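Local coordinates for endoglucanase (Clostridium thermocellum, PDB 2E4T), which hydrolyses internal beta-1,4-glucosidic bonds of cellulose and xyloglucan, this chain being the glycoside hydrolase family 44 part of a larger protein, at residues K8-R13 with T459-S464; I429-A434 with N452-Q457; I448-K453 with Y502-L507; G474-F479 with C510-E515. All blocks are in the same frame, centred on the assembly; numbering follows the deposited sequence. Where two conformers were deposited one is given.

Overall arrangement
All four contacts lie in the beta-sandwich that accompanies the TIM-like barrel, away from the zinc and calcium sites. One mixed sheet links them. Contact 1 joins the N-terminal strand 8-22 to strand 459-466, so that both ends of the chain build one domain beside the barrel, inserted between them in sequence. Contact 2 is nested in the stretch that contact 1 closes, its centre about 11 Å from that of contact 1 and about 7 Å from that of contact 3, with which it shares Asn452 and Lys453. Contact 3 bridges strands 442-452 and 499-504 across the interior. Contact 4 pairs strands 474-480 and 508-514, its centre about 11 Å from that of contact 3.

Contact 1 (K8-R13 with T459-S464); sequences KVVDIR and TTFNFS
Ile12 lies alongside Phe463 and overlaps one face of its ring: CB is 4.0 Å from the ring centroid and 19° off the normal, a CH-pi contact. This is the inner surface of a parallel strand pair in the beta-sandwich, where residues 8-13 and 459-464 run 25° apart with axes 4.6 Å from each other. Ile12 serves two rings. With CG1 anti to the carbonyl carbon (chi1 -52°), its two branches part: Ile12 CG2 reaches the rim of the ring, 3.6 Å from Phe463 CE1, while Ile12 CG1 extends back to within 3.8 Å of Phe461 CD1. Val10 packs beside the same ring, Val10 CB lying 3.7 Å from Phe461 CD1. Five backbone bonds tie the strands, with Val10 and Ile12 each giving N-H and C=O to the residues flanking Phe461 and Phe463. The face away from the phenylalanines is mixed, with Val9 among Thr460, Asp11, Asn462, Arg13 and Ser464; there Thr460 and Asn462 turn to Thr503 and Thr501 of the next strand. The methyl of Thr459 joins the inner layer, with Thr459 CG2 3.6 Å from Val10 CG2.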
loop_
_atom_site.group_PDB
_atom_site.type_symbol
_atom_site.label_atom_id
_atom_site.label_comp_id
_atom_site.label_asym_id
_atom_site.label_seq_id
_atom_site.Cartn_x
_atom_site.Cartn_y
_atom_site.Cartn_z
ATOM N N LYS A 8 -20.315 -5.929 28.484
ATOM C CA LYS A 8 -19.141 -5.096 28.206
ATOM C C LYS A 8 -19.640 -3.785 27.653
ATOM O O LYS A 8 -20.372 -3.783 26.661
ATOM C CB LYS A 8 -18.248 -5.832 27.202
ATOM C CG LYS A 8 -17.003 -5.057 26.769
ATOM C CD LYS A 8 -16.098 -4.674 27.936
ATOM C CE LYS A 8 -14.856 -3.972 27.446
ATOM N NZ LYS A 8 -14.004 -3.452 28.525
ATOM N N VAL A 9 -19.191 -2.699 28.280
ATOM C CA VAL A 9 -19.667 -1.327 27.976
ATOM C C VAL A 9 -18.480 -0.413 27.695
ATOM O O VAL A 9 -17.519 -0.365 28.460
ATOM C CB VAL A 9 -20.463 -0.750 29.157
ATOM C CG1 VAL A 9 -20.926 0.618 28.797
ATOM C CG2 VAL A 9 -21.698 -1.614 29.431
ATOM N N VAL A 10 -18.517 0.270 26.558
ATOM C CA VAL A 10 -17.418 1.081 26.063
ATOM C C VAL A 10 -17.955 2.454 25.697
ATOM O O VAL A 10 -18.996 2.535 25.056
ATOM C CB VAL A 10 -16.788 0.395 24.831
ATOM C CG1 VAL A 10 -15.731 1.290 24.161
ATOM C CG2 VAL A 10 -16.227 -0.964 25.237
ATOM N N ASP A 11 -17.232 3.506 26.109
ATOM C CA ASP A 11 -17.621 4.852 25.758
ATOM C C ASP A 11 -16.859 5.314 24.504
ATOM O O ASP A 11 -15.636 5.130 24.418
ATOM C CB ASP A 11 -17.270 5.805 26.883
ATOM C CG ASP A 11 -18.059 5.513 28.147
ATOM O OD1 ASP A 11 -19.218 5.080 28.045
ATOM O OD2 ASP A 11 -17.539 5.679 29.253
ATOM N N ILE A 12 -17.582 5.918 23.563
ATOM C CA ILE A 12 -17.001 6.494 22.357
ATOM C C ILE A 12 -17.321 8.005 22.407
ATOM O O ILE A 12 -18.486 8.389 22.509
ATOM C CB ILE A 12 -17.573 5.889 21.079
ATOM C CG1 ILE A 12 -17.535 4.347 20.996
ATOM C CG2 ILE A 12 -16.923 6.552 19.852
ATOM C CD1 ILE A 12 -16.173 3.765 20.925
ATOM N N ARG A 13 -16.272 8.838 22.318
ATOM C CA ARG A 13 -16.446 10.282 22.407
ATOM C C ARG A 13 -15.900 10.899 21.115
ATOM O O ARG A 13 -14.722 10.718 20.796
ATOM C CB ARG A 13 -15.686 10.840 23.600
ATOM C CG ARG A 13 -16.189 10.197 24.903
ATOM C CD ARG A 13 -15.578 10.794 26.152
ATOM N NE ARG A 13 -15.447 12.254 26.120
ATOM C CZ ARG A 13 -16.395 13.130 26.468
ATOM N NH1 ARG A 13 -17.602 12.731 26.877
ATOM N NH2 ARG A 13 -16.129 14.432 26.397
ATOM N N THR A 459 -20.864 -6.035 22.471
ATOM C CA THR A 459 -20.330 -4.892 23.207
ATOM C C THR A 459 -21.328 -3.740 23.076
ATOM O O THR A 459 -21.825 -3.449 21.971
ATOM C CB THR A 459 -18.958 -4.463 22.651
ATOM O OG1 THR A 459 -18.083 -5.573 22.771
ATOM C CG2 THR A 459 -18.390 -3.263 23.408
ATOM N N THR A 460 -21.620 -3.089 24.217
ATOM C CA THR A 460 -22.499 -1.925 24.228
ATOM C C THR A 460 -21.645 -0.663 24.154
ATOM O O THR A 460 -20.794 -0.459 25.017
ATOM C CB THR A 460 -23.358 -1.943 25.521
ATOM O OG1 THR A 460 -24.189 -3.107 25.480
ATOM C CG2 THR A 460 -24.175 -0.660 25.626
ATOM N N PHE A 461 -21.933 0.180 23.166
ATOM C CA PHE A 461 -21.202 1.421 23.005
ATOM C C PHE A 461 -22.091 2.604 23.332
ATOM O O PHE A 461 -23.165 2.781 22.796
ATOM C CB PHE A 461 -20.727 1.535 21.523
ATOM C CG PHE A 461 -19.707 0.516 21.162
ATOM C CD1 PHE A 461 -18.373 0.690 21.497
ATOM C CD2 PHE A 461 -20.082 -0.665 20.496
ATOM C CE1 PHE A 461 -17.418 -0.267 21.150
ATOM C CE2 PHE A 461 -19.149 -1.618 20.125
ATOM C CZ PHE A 461 -17.805 -1.424 20.448
ATOM N N ASN A 462 -21.606 3.415 24.285
ATOM C CA ASN A 462 -22.282 4.685 24.617
ATOM C C ASN A 462 -21.572 5.817 23.890
ATOM O O ASN A 462 -20.407 6.111 24.217
ATOM C CB ASN A 462 -22.221 4.926 26.130
ATOM C CG ASN A 462 -23.053 3.922 26.898
ATOM O OD1 ASN A 462 -24.107 3.489 26.430
ATOM N ND2 ASN A 462 -22.534 3.466 28.037
ATOM N N PHE A 463 -22.239 6.395 22.902
ATOM C CA PHE A 463 -21.691 7.486 22.112
ATOM C C PHE A 463 -22.057 8.838 22.673
ATOM O O PHE A 463 -23.221 9.078 23.027
ATOM C CB PHE A 463 -22.235 7.431 20.683
ATOM C CG PHE A 463 -21.572 6.411 19.792
ATOM C CD1 PHE A 463 -20.569 6.828 18.924
ATOM C CD2 PHE A 463 -21.881 5.060 19.847
ATOM C CE1 PHE A 463 -19.931 5.935 18.060
ATOM C CE2 PHE A 463 -21.247 4.169 18.947
ATOM C CZ PHE A 463 -20.286 4.643 18.071
ATOM N N SER A 464 -21.071 9.746 22.694
ATOM C CA SER A 464 -21.296 11.153 23.024
ATOM C C SER A 464 -20.573 11.963 21.953
ATOM O O SER A 464 -19.353 11.759 21.758
ATOM C CB SER A 464 -20.694 11.461 24.402
ATOM O OG SER A 464 -21.277 10.710 25.425
#

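Contact 2 (I429-A434 with N452-Q457)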
loop_
_atom_site.group_PDB
_atom_site.type_symbol
_atom_site.label_atom_id
_atom_site.label_comp_id
_atom_site.label_asym_id
_atom_site.label_seq_id
_atom_site.Cartn_x
_atom_site.Cartn_y
_atom_site.Cartn_z
ATOM N N ILE A 429 -9.390 0.248 23.739
ATOM C CA ILE A 429 -8.740 0.037 22.460
ATOM C C ILE A 429 -8.445 -1.414 22.164
ATOM O O ILE A 429 -8.021 -1.714 21.025
ATOM C CB ILE A 429 -7.426 0.879 22.348
ATOM C CG1 ILE A 429 -6.342 0.369 23.292
ATOM C CG2 ILE A 429 -7.708 2.360 22.492
ATOM C CD1 ILE A 429 -5.015 1.139 23.222
ATOM N N GLU A 430 -8.611 -2.303 23.147
ATOM C CA GLU A 430 -8.418 -3.731 22.935
ATOM C C GLU A 430 -9.687 -4.383 22.368
ATOM O O GLU A 430 -9.636 -5.131 21.400
ATOM C CB GLU A 430 -8.022 -4.383 24.249
ATOM C CG GLU A 430 -7.702 -5.838 24.075
ATOM C CD GLU A 430 -7.446 -6.526 25.386
ATOM O OE1 GLU A 430 -8.112 -6.195 26.407
ATOM O OE2 GLU A 430 -6.555 -7.396 25.420
ATOM N N VAL A 431 -10.862 -4.038 22.922
ATOM C CA VAL A 431 -12.079 -4.663 22.476
ATOM C C VAL A 431 -12.687 -3.974 21.276
ATOM O O VAL A 431 -13.579 -4.555 20.633
ATOM C CB VAL A 431 -13.135 -4.748 23.634
ATOM C CG1 VAL A 431 -13.834 -3.412 23.827
ATOM C CG2 VAL A 431 -14.123 -5.832 23.387
ATOM N N SER A 432 -12.252 -2.753 20.963
ATOM C CA SER A 432 -12.895 -1.979 19.918
ATOM C C SER A 432 -11.941 -1.088 19.211
ATOM O O SER A 432 -10.857 -0.783 19.711
ATOM C CB SER A 432 -14.053 -1.149 20.508
ATOM O OG SER A 432 -13.579 -0.073 21.325
ATOM N N SER A 433 -12.385 -0.636 18.033
ATOM C CA SER A 433 -11.793 0.523 17.363
ATOM C C SER A 433 -12.942 1.370 16.824
ATOM O O SER A 433 -14.012 0.842 16.480
ATOM C CB SER A 433 -10.900 0.138 16.195
ATOM O OG SER A 433 -9.869 -0.725 16.642
ATOM N N ALA A 434 -12.674 2.679 16.685
ATOM C CA ALA A 434 -13.664 3.553 16.108
ATOM C C ALA A 434 -12.941 4.682 15.403
ATOM O O ALA A 434 -12.004 5.267 15.945
ATOM C CB ALA A 434 -14.651 4.099 17.187
ATOM N N ASN A 452 -16.196 -4.093 16.528
ATOM C CA ASN A 452 -16.264 -4.857 17.775
ATOM C C ASN A 452 -15.371 -6.075 17.649
ATOM O O ASN A 452 -15.707 -7.018 16.896
ATOM C CB ASN A 452 -17.682 -5.259 18.104
ATOM C CG ASN A 452 -17.761 -5.879 19.484
ATOM O OD1 ASN A 452 -16.862 -5.674 20.301
ATOM N ND2 ASN A 452 -18.853 -6.606 19.763
ATOM N N LYS A 453 -14.231 -6.038 18.351
ATOM C CA LYS A 453 -13.257 -7.121 18.361
ATOM C C LYS A 453 -13.574 -8.186 19.425
ATOM O O LYS A 453 -12.862 -9.174 19.526
ATOM C CB LYS A 453 -11.850 -6.576 18.550
ATOM C CG LYS A 453 -11.410 -5.665 17.436
ATOM C CD LYS A 453 -9.975 -5.153 17.643
ATOM C CE LYS A 453 -9.848 -3.959 18.542
ATOM N NZ LYS A 453 -8.420 -3.707 19.015
ATOM N N ASN A 454 -14.637 -7.973 20.223
ATOM C CA ASN A 454 -15.002 -8.959 21.218
ATOM C C ASN A 454 -15.325 -10.272 20.491
ATOM O O ASN A 454 -16.172 -10.283 19.581
ATOM C CB ASN A 454 -16.239 -8.410 21.988
ATOM C CG ASN A 454 -16.446 -9.013 23.307
ATOM O OD1 ASN A 454 -16.102 -10.188 23.517
ATOM N ND2 ASN A 454 -17.140 -8.241 24.190
ATOM N N TYR A 455 -14.675 -11.360 20.906
ATOM C CA TYR A 455 -14.785 -12.596 20.133
ATOM C C TYR A 455 -16.077 -13.293 20.353
ATOM O O TYR A 455 -16.621 -13.935 19.408
ATOM C CB TYR A 455 -13.587 -13.536 20.420
ATOM C CG TYR A 455 -13.189 -14.367 19.204
ATOM C CD1 TYR A 455 -12.154 -13.899 18.341
ATOM C CD2 TYR A 455 -13.891 -15.550 18.810
ATOM C CE1 TYR A 455 -11.813 -14.588 17.220
ATOM C CE2 TYR A 455 -13.503 -16.255 17.652
ATOM C CZ TYR A 455 -12.477 -15.747 16.866
ATOM O OH TYR A 455 -12.145 -16.382 15.682
ATOM N N ASP A 456 -16.556 -13.224 21.586
ATOM C CA ASP A 456 -17.705 -14.114 21.876
ATOM C C ASP A 456 -18.734 -13.458 22.775
ATOM O O ASP A 456 -19.486 -14.180 23.411
ATOM C CB ASP A 456 -17.262 -15.421 22.499
ATOM C CG ASP A 456 -16.265 -15.170 23.523
ATOM O OD1 ASP A 456 -16.501 -14.167 24.238
ATOM O OD2 ASP A 456 -15.209 -15.844 23.534
ATOM N N GLN A 457 -18.858 -12.137 22.751
ATOM C CA GLN A 457 -19.928 -11.422 23.426
ATOM C C GLN A 457 -20.197 -10.146 22.674
ATOM O O GLN A 457 -19.268 -9.558 22.058
ATOM C CB GLN A 457 -19.505 -11.067 24.879
ATOM C CG GLN A 457 -19.401 -12.222 25.866
ATOM C CD GLN A 457 -20.647 -13.142 25.945
ATOM O OE1 GLN A 457 -20.522 -14.365 26.112
ATOM N NE2 GLN A 457 -21.825 -12.572 25.832
#
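An Asx turn at the end of strand 442-452 meets the loop that leads into strand 432-439, at the side of the beta-sandwich facing the barrel. In the turn, Asn452 OD1 accepts the backbone N-H of Asn454 at 3.2 Å; the donor stands 68° out of the amide plane of Asn452, so it does not lie on a lone pair. The same OD1 is also bonded to Thr459 OG1, and two partners therefore hold this oxygen. Ser432 and Asn452 form an antiparallel, non-hydrogen-bonded pair, their CA atoms 4.9 Å apart. Just beyond it, Lys453 N donates to Val431 O at 2.8 Å, a bond bent to 145° at the hydrogen.

The lysine side chain makes a second attachment, described here for one of its two modelled conformers. It runs past the carbonyls of the 429-431 loop, turns at chi3 (-83°) and brings Lys453 NZ to Ile429 O at 2.9 Å, with a weak bond to Glu430 O at 3.0 Å. Backbone carbonyls thus take up the charged end of a largely buried chain. Gln312, on helix 304-312 of the barrel, donates to Glu430 O and weakly accepts from NZ, which places this grip at the border between the two parts of the enzyme.

Val431 runs alongside Asn454. Val431 CG1 turns to Val10 of the N-terminal strand, whereas Val431 CG2 rests 3.6 Å from Asn454 CB.

Contact 3 (I448-K453 with Y502-L507); sequences IILLNK and YTVPAL
This is a buried side-chain contact between strands that are not neighbours in the sheet: the axes of 448-452 and 502-504 pass 8.9 Å apart at 50°, too far for backbone pairing. Leu450 and Val504 fill the gap, overlapping flank to flank and pointing opposite ways, with Leu450 CD2 3.7 Å from Val504 CG2. Leu450 CD2 also approaches the edge of the tyrosine ring, near its plane, 4.2 Å from Tyr502 CD2. Packing of this sort between facing layers defines the core of a beta-sandwich, and here Phe461 touches both Leu450 and Val504.

Toward the loop end the contact turns polar. Val504 CG1, the valine's other branch, lies 3.9 Å from Asn452 CB. Asn452 holds CG anti to its backbone N (chi1 -172°), which carries the amide over to the 505-507 loop; with its oxygen held by the turn and Thr459, Asn452 ND2 donates to Pro505 O at 2.9 Å. The bond is fairly straight at hydrogen (156°), but the donor comes from above the peptide, well out of the carbonyl plane. Asn452 O in turn has Leu507 CA at 3.2 Å, as a CA-H...O contact. Although the CB of Leu507 is directed away from residues 448-453, the end of its side chain comes nearer, Leu507 CD2 lying 3.7 Å from Lys453 O.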
loop_
_atom_site.group_PDB
_atom_site.type_symbol
_atom_site.label_atom_id
_atom_site.label_comp_id
_atom_site.label_asym_id
_atom_site.label_seq_id
_atom_site.Cartn_x
_atom_site.Cartn_y
_atom_site.Cartn_z
ATOM N N ILE A 448 -18.998 7.012 10.921
ATOM C CA ILE A 448 -18.287 6.343 11.974
ATOM C C ILE A 448 -18.075 4.885 11.573
ATOM O O ILE A 448 -19.051 4.170 11.285
ATOM C CB ILE A 448 -19.055 6.369 13.333
ATOM C CG1 ILE A 448 -19.382 7.812 13.733
ATOM C CG2 ILE A 448 -18.258 5.657 14.397
ATOM C CD1 ILE A 448 -20.427 7.891 14.850
ATOM N N ILE A 449 -16.823 4.428 11.569
ATOM C CA ILE A 449 -16.531 2.988 11.457
ATOM C C ILE A 449 -16.331 2.489 12.866
ATOM O O ILE A 449 -15.528 3.030 13.647
ATOM C CB ILE A 449 -15.183 2.751 10.659
ATOM C CG1 ILE A 449 -15.269 3.239 9.223
ATOM C CG2 ILE A 449 -14.816 1.308 10.729
ATOM C CD1 ILE A 449 -16.279 2.533 8.448
ATOM N N LEU A 450 -17.123 1.473 13.238
ATOM C CA LEU A 450 -17.159 0.951 14.594
ATOM C C LEU A 450 -16.887 -0.557 14.525
ATOM O O LEU A 450 -17.650 -1.283 13.867
ATOM C CB LEU A 450 -18.548 1.211 15.215
ATOM C CG LEU A 450 -18.742 0.636 16.609
ATOM C CD1 LEU A 450 -17.817 1.269 17.644
ATOM C CD2 LEU A 450 -20.219 0.866 16.999
ATOM N N LEU A 451 -15.784 -0.975 15.137
ATOM C CA LEU A 451 -15.340 -2.384 15.047
ATOM C C LEU A 451 -15.425 -2.993 16.436
ATOM O O LEU A 451 -14.788 -2.521 17.388
ATOM C CB LEU A 451 -13.887 -2.448 14.527
ATOM C CG LEU A 451 -13.661 -1.689 13.222
ATOM C CD1 LEU A 451 -12.197 -1.806 12.761
ATOM C CD2 LEU A 451 -14.568 -2.190 12.117
ATOM N N ASN A 452 -16.196 -4.093 16.528
ATOM C CA ASN A 452 -16.264 -4.857 17.775
ATOM C C ASN A 452 -15.371 -6.075 17.649
ATOM O O ASN A 452 -15.707 -7.018 16.896
ATOM C CB ASN A 452 -17.682 -5.259 18.104
ATOM C CG ASN A 452 -17.761 -5.879 19.484
ATOM O OD1 ASN A 452 -16.862 -5.674 20.301
ATOM N ND2 ASN A 452 -18.853 -6.606 19.763
ATOM N N LYS A 453 -14.231 -6.038 18.351
ATOM C CA LYS A 453 -13.257 -7.121 18.361
ATOM C C LYS A 453 -13.574 -8.186 19.425
ATOM O O LYS A 453 -12.862 -9.174 19.526
ATOM C CB LYS A 453 -11.850 -6.576 18.550
ATOM C CG LYS A 453 -11.410 -5.665 17.436
ATOM C CD LYS A 453 -9.975 -5.153 17.643
ATOM C CE LYS A 453 -9.848 -3.959 18.542
ATOM N NZ LYS A 453 -8.420 -3.707 19.015
ATOM N N TYR A 502 -25.571 1.938 21.451
ATOM C CA TYR A 502 -25.713 1.014 20.365
ATOM C C TYR A 502 -24.914 -0.237 20.721
ATOM O O TYR A 502 -23.700 -0.176 20.926
ATOM C CB TYR A 502 -25.165 1.636 19.076
ATOM C CG TYR A 502 -25.437 0.811 17.823
ATOM C CD1 TYR A 502 -26.749 0.470 17.458
ATOM C CD2 TYR A 502 -24.406 0.432 16.967
ATOM C CE1 TYR A 502 -27.026 -0.221 16.294
ATOM C CE2 TYR A 502 -24.683 -0.246 15.795
ATOM C CZ TYR A 502 -25.969 -0.607 15.466
ATOM O OH TYR A 502 -26.213 -1.294 14.294
ATOM N N THR A 503 -25.604 -1.370 20.851
ATOM C CA THR A 503 -24.967 -2.635 21.149
ATOM C C THR A 503 -24.775 -3.409 19.851
ATOM O O THR A 503 -25.702 -3.556 19.045
ATOM C CB THR A 503 -25.824 -3.444 22.134
ATOM O OG1 THR A 503 -25.872 -2.697 23.366
ATOM C CG2 THR A 503 -25.237 -4.835 22.356
ATOM N N VAL A 504 -23.534 -3.893 19.681
ATOM C CA VAL A 504 -23.098 -4.529 18.474
ATOM C C VAL A 504 -22.731 -5.993 18.822
ATOM O O VAL A 504 -22.038 -6.232 19.818
ATOM C CB VAL A 504 -21.766 -3.774 17.946
ATOM C CG1 VAL A 504 -21.206 -4.398 16.682
ATOM C CG2 VAL A 504 -22.052 -2.289 17.701
ATOM N N PRO A 505 -23.174 -6.975 18.017
ATOM C CA PRO A 505 -22.745 -8.363 18.275
ATOM C C PRO A 505 -21.226 -8.531 18.198
ATOM O O PRO A 505 -20.488 -7.693 17.648
ATOM C CB PRO A 505 -23.431 -9.164 17.172
ATOM C CG PRO A 505 -24.622 -8.282 16.785
ATOM C CD PRO A 505 -24.090 -6.895 16.876
ATOM N N ALA A 506 -20.758 -9.642 18.771
ATOM C CA ALA A 506 -19.380 -10.047 18.668
ATOM C C ALA A 506 -18.942 -9.992 17.180
ATOM O O ALA A 506 -19.709 -10.287 16.264
ATOM C CB ALA A 506 -19.228 -11.481 19.162
ATOM N N LEU A 507 -17.651 -9.650 16.991
ATOM C CA LEU A 507 -16.975 -9.750 15.695
ATOM C C LEU A 507 -17.856 -9.189 14.560
ATOM O O LEU A 507 -18.215 -9.859 13.601
ATOM C CB LEU A 507 -16.551 -11.186 15.371
ATOM C CG LEU A 507 -15.564 -11.765 16.409
ATOM C CD1 LEU A 507 -15.214 -13.225 16.013
ATOM C CD2 LEU A 507 -14.311 -10.914 16.592
#

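Contact 4 (G474-F479 with C510-E515); sequences GNVWAF and CHIVLE
Trp477 O takes the N-H of His511 at 2.7 Å, nearly straight at 165°, while Cys510 CA approaches the same Trp477 oxygen at 3.3 Å. The pair is reciprocal, since Trp477 N donates to His511 O at 2.9 Å. Two residues along, Asn475 and Val513 repeat the exchange, with Val513 N 2.8 Å from Asn475 O; the return bond from Asn475 N to Val513 O is more bent. The strands run 159° apart, as expected of an antiparallel ladder.

One face of the pair carries Asn475, Trp477, His511 and Val513. With CG anti to its own carbonyl carbon (chi1 -70°), the indole lies along the ladder: its edge meets His511 O, which is in the ring plane, and Trp477 CZ3 comes 3.8 Å from Val513 CG2, the two side chains crossing at a slant. Tyr410 meets both the indole and the imidazole. The His511 ring is fixed at two points, bonded through ND1 to Leu406 O and through NE2 to His447.

On the reverse face the groups are small or aliphatic. Val476 CG2 lies 4.2 Å from Ile512 CG1, and at Gly474 the bare CA lets Leu514 CD2 approach to 3.6 Å. Tyr502, Val504 and Phe500 cover this side. A ladder with one aliphatic face turned inward is characteristic of a beta-sandwich, here the domain beside the TIM-like barrel, a composite form akin to those of glycoside hydrolase families 5, 30, 39 and 51.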
loop_
_atom_site.group_PDB
_atom_site.type_symbol
_atom_site.label_atom_id
_atom_site.label_comp_id
_atom_site.label_asym_id
_atom_site.label_seq_id
_atom_site.Cartn_x
_atom_site.Cartn_y
_atom_site.Cartn_z
ATOM N N GLY A 474 -29.034 7.617 12.573
ATOM C CA GLY A 474 -27.784 7.004 12.141
ATOM C C GLY A 474 -28.124 5.754 11.317
ATOM O O GLY A 474 -28.523 4.712 11.877
ATOM N N ASN A 475 -27.967 5.837 10.003
ATOM C CA ASN A 475 -28.114 4.639 9.182
ATOM C C ASN A 475 -26.872 3.779 9.354
ATOM O O ASN A 475 -25.792 4.292 9.653
ATOM C CB ASN A 475 -28.421 5.025 7.763
ATOM C CG ASN A 475 -29.856 5.499 7.606
ATOM O OD1 ASN A 475 -30.084 6.716 7.386
ATOM N ND2 ASN A 475 -30.811 4.627 7.805
ATOM N N VAL A 476 -27.042 2.456 9.205
ATOM C CA VAL A 476 -25.986 1.529 9.534
ATOM C C VAL A 476 -25.840 0.487 8.462
ATOM O O VAL A 476 -26.836 -0.101 8.007
ATOM C CB VAL A 476 -26.286 0.797 10.877
ATOM C CG1 VAL A 476 -25.123 -0.161 11.225
ATOM C CG2 VAL A 476 -26.492 1.802 12.030
ATOM N N TRP A 477 -24.578 0.211 8.065
ATOM C CA TRP A 477 -24.226 -0.893 7.189
ATOM C C TRP A 477 -23.171 -1.744 7.890
ATOM O O TRP A 477 -22.316 -1.195 8.596
ATOM C CB TRP A 477 -23.681 -0.360 5.842
ATOM C CG TRP A 477 -24.733 0.281 5.001
ATOM C CD1 TRP A 477 -25.345 -0.323 3.908
ATOM C CD2 TRP A 477 -25.293 1.578 5.092
ATOM N NE1 TRP A 477 -26.219 0.525 3.335
ATOM C CE2 TRP A 477 -26.233 1.692 4.041
ATOM C CE3 TRP A 477 -25.092 2.667 5.937
ATOM C CZ2 TRP A 477 -26.983 2.858 3.814
ATOM C CZ3 TRP A 477 -25.809 3.834 5.726
ATOM C CH2 TRP A 477 -26.747 3.897 4.688
ATOM N N ALA A 478 -23.241 -3.070 7.746
ATOM C CA ALA A 478 -22.309 -3.897 8.525
ATOM C C ALA A 478 -22.039 -5.215 7.819
ATOM O O ALA A 478 -22.821 -5.688 6.994
ATOM C CB ALA A 478 -22.862 -4.175 9.931
ATOM N N PHE A 479 -20.899 -5.814 8.211
ATOM C CA PHE A 479 -20.633 -7.219 7.909
ATOM C C PHE A 479 -20.228 -7.934 9.204
ATOM O O PHE A 479 -19.900 -7.329 10.231
ATOM C CB PHE A 479 -19.585 -7.415 6.788
ATOM C CG PHE A 479 -18.185 -6.920 7.110
ATOM C CD1 PHE A 479 -17.292 -7.705 7.833
ATOM C CD2 PHE A 479 -17.743 -5.671 6.650
ATOM C CE1 PHE A 479 -16.000 -7.285 8.059
ATOM C CE2 PHE A 479 -16.440 -5.257 6.867
ATOM C CZ PHE A 479 -15.545 -6.070 7.559
ATOM N N CYS A 510 -19.109 -2.164 11.523
ATOM C CA CYS A 510 -20.196 -1.325 11.106
ATOM C C CYS A 510 -19.707 0.032 10.589
ATOM O O CYS A 510 -18.657 0.532 10.987
ATOM C CB CYS A 510 -21.030 -0.886 12.413
ATOM S SG CYS A 510 -21.652 -2.212 13.432
ATOM N N HIS A 511 -20.541 0.587 9.704
ATOM C CA HIS A 511 -20.368 1.977 9.228
ATOM C C HIS A 511 -21.704 2.663 9.529
ATOM O O HIS A 511 -22.746 2.281 8.997
ATOM C CB HIS A 511 -20.079 1.963 7.721
ATOM C CG HIS A 511 -19.687 3.299 7.166
ATOM N ND1 HIS A 511 -18.864 3.394 6.070
ATOM C CD2 HIS A 511 -20.047 4.597 7.458
ATOM C CE1 HIS A 511 -18.740 4.683 5.738
ATOM N NE2 HIS A 511 -19.430 5.449 6.559
ATOM N N ILE A 512 -21.618 3.673 10.415
ATOM C CA ILE A 512 -22.791 4.440 10.839
ATOM C C ILE A 512 -22.699 5.804 10.123
ATOM O O ILE A 512 -21.629 6.412 10.085
ATOM C CB ILE A 512 -22.768 4.660 12.357
ATOM C CG1 ILE A 512 -22.713 3.321 13.097
ATOM C CG2 ILE A 512 -23.960 5.519 12.798
ATOM C CD1 ILE A 512 -22.452 3.468 14.605
ATOM N N VAL A 513 -23.836 6.273 9.570
ATOM C CA VAL A 513 -23.877 7.563 8.895
ATOM C C VAL A 513 -24.963 8.383 9.586
ATOM O O VAL A 513 -26.159 8.102 9.459
ATOM C CB VAL A 513 -24.185 7.423 7.405
ATOM C CG1 VAL A 513 -24.111 8.814 6.731
ATOM C CG2 VAL A 513 -23.220 6.421 6.719
ATOM N N LEU A 514 -24.511 9.366 10.385
ATOM C CA LEU A 514 -25.400 10.234 11.142
ATOM C C LEU A 514 -25.731 11.466 10.365
ATOM O O LEU A 514 -24.875 12.099 9.757
ATOM C CB LEU A 514 -24.751 10.614 12.445
ATOM C CG LEU A 514 -24.597 9.495 13.460
ATOM C CD1 LEU A 514 -23.497 9.768 14.403
ATOM C CD2 LEU A 514 -25.946 9.323 14.236
ATOM N N GLU A 515 -27.014 11.847 10.428
ATOM C CA GLU A 515 -27.473 13.089 9.810
ATOM C C GLU A 515 -28.549 13.728 10.704
ATOM O O GLU A 515 -29.118 13.071 11.536
ATOM C CB GLU A 515 -27.987 12.865 8.406
ATOM C CG GLU A 515 -29.115 11.967 8.272
ATOM C CD GLU A 515 -29.401 11.542 6.835
ATOM O OE1 GLU A 515 -28.527 10.933 6.153
ATOM O OE2 GLU A 515 -30.563 11.778 6.410
#